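Local structure of probable low molecular weight protein-tyrosine-phosphatase AmsI (Erwinia amylovora, 4D74) at residues G37-L48 with V84-Q92. The protein probably dephosphorylates phosphotyrosine residues of proteins, and may be required for production of the virulence exopolysaccharide amylovoran. The protein carries 1 engineered substitution. Numbering follows the deposited sequence.
Sequences GNICRSPTGERL and VSLQDHVAQ. With SO4 (sulfate ion), chain B; SO4 (sulfate ion), chain D.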
loop_
_atom_site.group_PDB
_atom_site.type_symbol
_atom_site.label_atom_id
_atom_site.label_comp_id
_atom_site.label_asym_id
_atom_site.label_seq_id
_atom_site.Cartn_x
_atom_site.Cartn_y
_atom_site.Cartn_z
ATOM N N GLY A 37 -20.906 -0.587 8.953
ATOM C CA GLY A 37 -21.853 -1.090 9.911
ATOM C C GLY A 37 -21.271 -1.862 11.095
ATOM O O GLY A 37 -21.927 -2.041 12.138
ATOM N N ASN A 38 -20.061 -2.392 10.881
ATOM C CA ASN A 38 -19.362 -3.282 11.835
ATOM C C ASN A 38 -20.128 -4.559 12.076
ATOM O O ASN A 38 -20.094 -5.071 13.185
ATOM C CB ASN A 38 -18.971 -2.560 13.116
ATOM C CG ASN A 38 -17.983 -3.352 14.005
ATOM O OD1 ASN A 38 -17.994 -3.218 15.223
ATOM N ND2 ASN A 38 -17.050 -4.044 13.382
ATOM N N ILE A 39 -20.780 -5.078 11.023
ATOM C CA ILE A 39 -21.453 -6.389 11.062
ATOM C C ILE A 39 -21.034 -7.400 9.984
ATOM O O ILE A 39 -21.384 -8.571 10.132
ATOM C CB ILE A 39 -22.987 -6.181 11.058
ATOM C CG1 ILE A 39 -23.448 -5.401 9.814
ATOM C CG2 ILE A 39 -23.430 -5.492 12.315
ATOM C CD1 ILE A 39 -24.970 -5.509 9.640
ATOM N N CYS A 40 -20.226 -7.032 8.964
ATOM C CA CYS A 40 -19.940 -7.920 7.836
ATOM C C CYS A 40 -18.424 -8.142 7.512
ATOM O O CYS A 40 -17.767 -9.070 8.106
ATOM C CB CYS A 40 -20.701 -7.364 6.648
ATOM S SG CYS A 40 -20.709 -8.479 5.255
ATOM N N ARG A 41 -17.833 -7.303 6.637
ATOM C CA ARG A 41 -16.410 -7.410 6.306
ATOM C C ARG A 41 -15.535 -7.198 7.539
ATOM O O ARG A 41 -14.536 -7.895 7.723
ATOM C CB ARG A 41 -15.973 -6.394 5.251
ATOM C CG ARG A 41 -16.454 -6.786 3.858
ATOM C CD ARG A 41 -16.127 -5.720 2.864
ATOM N NE ARG A 41 -16.978 -4.552 3.065
ATOM C CZ ARG A 41 -16.929 -3.436 2.347
ATOM N NH1 ARG A 41 -16.068 -3.319 1.360
ATOM N NH2 ARG A 41 -17.754 -2.423 2.611
ATOM N N SER A 42 -15.891 -6.223 8.373
ATOM C CA SER A 42 -14.971 -5.883 9.441
ATOM C C SER A 42 -14.867 -6.952 10.538
ATOM O O SER A 42 -13.768 -7.245 10.950
ATOM C CB SER A 42 -15.145 -4.450 9.980
ATOM O OG SER A 42 -16.456 -4.156 10.432
ATOM N N PRO A 43 -15.982 -7.537 11.009
ATOM C CA PRO A 43 -15.800 -8.631 11.986
ATOM C C PRO A 43 -15.133 -9.860 11.358
ATOM O O PRO A 43 -14.376 -10.558 12.026
ATOM C CB PRO A 43 -17.228 -8.961 12.470
ATOM C CG PRO A 43 -18.122 -8.288 11.533
ATOM C CD PRO A 43 -17.398 -7.171 10.880
ATOM N N THR A 44 -15.367 -10.106 10.078
ATOM C CA THR A 44 -14.709 -11.209 9.422
ATOM C C THR A 44 -13.185 -10.964 9.386
ATOM O O THR A 44 -12.403 -11.841 9.755
ATOM C CB THR A 44 -15.265 -11.444 8.002
ATOM O OG1 THR A 44 -16.686 -11.736 8.094
ATOM C CG2 THR A 44 -14.580 -12.597 7.334
ATOM N N GLY A 45 -12.795 -9.799 8.929
ATOM C CA GLY A 45 -11.384 -9.434 8.914
ATOM C C GLY A 45 -10.751 -9.506 10.283
ATOM O O GLY A 45 -9.634 -10.014 10.419
ATOM N N GLU A 46 -11.442 -8.986 11.295
ATOM C CA GLU A 46 -10.987 -9.051 12.695
ATOM C C GLU A 46 -10.703 -10.489 13.084
ATOM O O GLU A 46 -9.633 -10.785 13.605
ATOM C CB GLU A 46 -12.030 -8.457 13.654
ATOM C CG GLU A 46 -11.722 -8.670 15.137
ATOM C CD GLU A 46 -12.934 -8.453 16.039
ATOM O OE1 GLU A 46 -13.731 -7.514 15.790
ATOM O OE2 GLU A 46 -13.076 -9.221 17.022
ATOM N N ARG A 47 -11.650 -11.382 12.860
ATOM C CA ARG A 47 -11.498 -12.724 13.360
ATOM C C ARG A 47 -10.486 -13.551 12.573
ATOM O O ARG A 47 -9.863 -14.450 13.131
ATOM C CB ARG A 47 -12.845 -13.412 13.478
ATOM C CG ARG A 47 -13.772 -12.695 14.461
ATOM C CD ARG A 47 -13.237 -12.630 15.874
ATOM N NE ARG A 47 -14.189 -11.968 16.754
ATOM C CZ ARG A 47 -15.214 -12.580 17.357
ATOM N NH1 ARG A 47 -15.440 -13.878 17.203
ATOM N NH2 ARG A 47 -16.029 -11.864 18.129
ATOM N N LEU A 48 -10.301 -13.258 11.298
ATOM C CA LEU A 48 -9.234 -13.884 10.526
ATOM C C LEU A 48 -7.870 -13.484 11.111
ATOM O O LEU A 48 -6.998 -14.337 11.293
ATOM C CB LEU A 48 -9.346 -13.431 9.076
ATOM C CG LEU A 48 -10.378 -14.170 8.239
ATOM C CD1 LEU A 48 -10.705 -13.392 6.972
ATOM C CD2 LEU A 48 -9.872 -15.563 7.902
ATOM N N VAL A 84 -13.652 -20.467 10.981
ATOM C CA VAL A 84 -13.530 -19.239 11.711
ATOM C C VAL A 84 -14.860 -18.878 12.369
ATOM O O VAL A 84 -15.898 -18.928 11.738
ATOM C CB VAL A 84 -13.048 -18.105 10.760
ATOM C CG1 VAL A 84 -13.138 -16.752 11.423
ATOM C CG2 VAL A 84 -11.618 -18.421 10.271
ATOM N N SER A 85 -14.779 -18.483 13.642
ATOM C CA SER A 85 -15.921 -18.097 14.430
ATOM C C SER A 85 -16.098 -16.596 14.504
ATOM O O SER A 85 -15.154 -15.882 14.827
ATOM C CB SER A 85 -15.754 -18.571 15.865
ATOM O OG SER A 85 -16.799 -18.018 16.653
ATOM N N LEU A 86 -17.330 -16.127 14.261
ATOM C CA LEU A 86 -17.657 -14.726 14.480
ATOM C C LEU A 86 -18.521 -14.536 15.724
ATOM O O LEU A 86 -19.148 -13.493 15.914
ATOM C CB LEU A 86 -18.401 -14.150 13.263
ATOM C CG LEU A 86 -17.759 -14.320 11.891
ATOM C CD1 LEU A 86 -18.513 -13.476 10.843
ATOM C CD2 LEU A 86 -16.287 -13.962 11.913
ATOM N N GLN A 87 -18.549 -15.563 16.564
ATOM C CA GLN A 87 -19.365 -15.524 17.780
ATOM C C GLN A 87 -19.005 -14.427 18.726
ATOM O O GLN A 87 -17.851 -14.045 18.882
ATOM C CB GLN A 87 -19.211 -16.839 18.539
ATOM C CG GLN A 87 -20.392 -17.760 18.466
ATOM C CD GLN A 87 -20.304 -18.794 19.592
ATOM O OE1 GLN A 87 -19.437 -19.653 19.556
ATOM N NE2 GLN A 87 -21.157 -18.668 20.620
ATOM N N ASP A 88 -20.042 -13.934 19.415
ATOM C CA ASP A 88 -19.932 -12.892 20.412
ATOM C C ASP A 88 -19.315 -11.610 19.903
ATOM O O ASP A 88 -18.567 -10.939 20.577
ATOM C CB ASP A 88 -19.313 -13.424 21.694
ATOM C CG ASP A 88 -20.240 -14.473 22.371
ATOM O OD1 ASP A 88 -21.462 -14.174 22.609
ATOM O OD2 ASP A 88 -19.766 -15.612 22.589
ATOM N N HIS A 89 -19.655 -11.290 18.670
ATOM C CA HIS A 89 -19.294 -10.007 18.127
ATOM C C HIS A 89 -20.334 -9.004 18.546
ATOM O O HIS A 89 -21.518 -9.312 18.481
ATOM C CB HIS A 89 -19.247 -10.071 16.621
ATOM C CG HIS A 89 -18.965 -8.744 16.009
ATOM N ND1 HIS A 89 -17.742 -8.130 16.125
ATOM C CD2 HIS A 89 -19.755 -7.892 15.316
ATOM C CE1 HIS A 89 -17.805 -6.929 15.572
ATOM N NE2 HIS A 89 -19.012 -6.780 15.042
ATOM N N VAL A 90 -19.889 -7.834 18.968
ATOM C CA VAL A 90 -20.788 -6.723 19.328
ATOM C C VAL A 90 -20.328 -5.476 18.562
ATOM O O VAL A 90 -19.230 -4.925 18.796
ATOM C CB VAL A 90 -20.786 -6.465 20.846
ATOM C CG1 VAL A 90 -21.751 -5.341 21.202
ATOM C CG2 VAL A 90 -21.171 -7.764 21.584
ATOM N N ALA A 91 -21.156 -5.042 17.610
ATOM C CA ALA A 91 -20.776 -3.928 16.788
ATOM C C ALA A 91 -20.617 -2.658 17.600
ATOM O O ALA A 91 -21.364 -2.398 18.538
ATOM C CB ALA A 91 -21.792 -3.751 15.669
ATOM N N GLN A 92 -19.577 -1.876 17.275
ATOM C CA GLN A 92 -19.293 -0.643 17.961
ATOM C C GLN A 92 -18.949 0.492 17.002
ATOM O O GLN A 92 -18.340 0.262 15.963
ATOM C CB GLN A 92 -18.163 -0.877 18.992
ATOM C CG GLN A 92 -16.799 -1.150 18.398
ATOM C CD GLN A 92 -15.720 -1.336 19.452
ATOM O OE1 GLN A 92 -15.864 -0.941 20.622
ATOM N NE2 GLN A 92 -14.609 -1.947 19.028
HETATM S S SO4 B . -19.184 -3.669 7.873
HETATM O O1 SO4 B . -20.558 -4.137 8.273
HETATM O O2 SO4 B . -19.353 -2.526 6.953
HETATM O O3 SO4 B . -18.378 -4.741 7.351
HETATM O O4 SO4 B . -18.305 -3.006 8.882
HETATM S S SO4 D . -23.410 -14.278 18.508
HETATM O O1 SO4 D . -22.573 -15.098 19.432
HETATM O O2 SO4 D . -23.656 -15.032 17.240
HETATM O O3 SO4 D . -22.766 -12.933 18.379
HETATM O O4 SO4 D . -24.711 -14.042 19.149
HETATM O O HOH W 1 -16.743 -4.425 17.543
HETATM O O HOH W 2 -15.798 -8.961 17.860
#
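The imidazole of His89 is wedged against the turn that leads into helix 41-52, donating from NE2 to Asn38 O at 2.7 Å, nearly within its ring plane. Pro43 lies over one face of this ring, its CB 3.7 Å from the centroid in a CH-pi contact. The Asn38 amide stands almost perpendicular to the imidazole. Its chi1 of -168°, which sets CG anti to the backbone N, carries OD1 to the chain at Ala91 and Gln92, where it accepts from Gln92 N on a lone pair at 2.9 Å. One helical turn beyond Pro43, Arg47 turns the end of its guanidinium to the same loop: NH1 and NH2 both point at Gln87 O, each 2.9 Å away, and NH1 adds a weak bond to Ser85 O. A bend at chi2 (-61°) folds the arginine chain over Leu86, whose CD2 packs on CB and CG, while Leu48 meets Val84 farther along.

Residues 37-41 belong to the phosphate-binding P-loop (C-X5-R) of the low molecular weight phosphatases, which runs from Cys35 to Arg41, the nucleophile and active-site arginine by similarity; Ser42 follows it on the helix. A sulfate occupies this loop, held by successive backbone amides and by Ser42 OG, 2.7 Å from its O4, much as a substrate phosphate would probably be.

Behind these contacts, Asn38 ND2 donates to Ser42 OG at 3.0 Å, linking the residue that anchors the loop 84-92 to the hydroxyl that grips the anion; Ser60 of the neighbouring strand 57-62 is a second partner of ND2. Glu46 holds the arginine from the other side, OE2 forming a salt bridge with Arg47 NE, and its OE1 is bonded to Ser60. A water joins Glu46 OE2, Arg47 NH2 and His89 ND1.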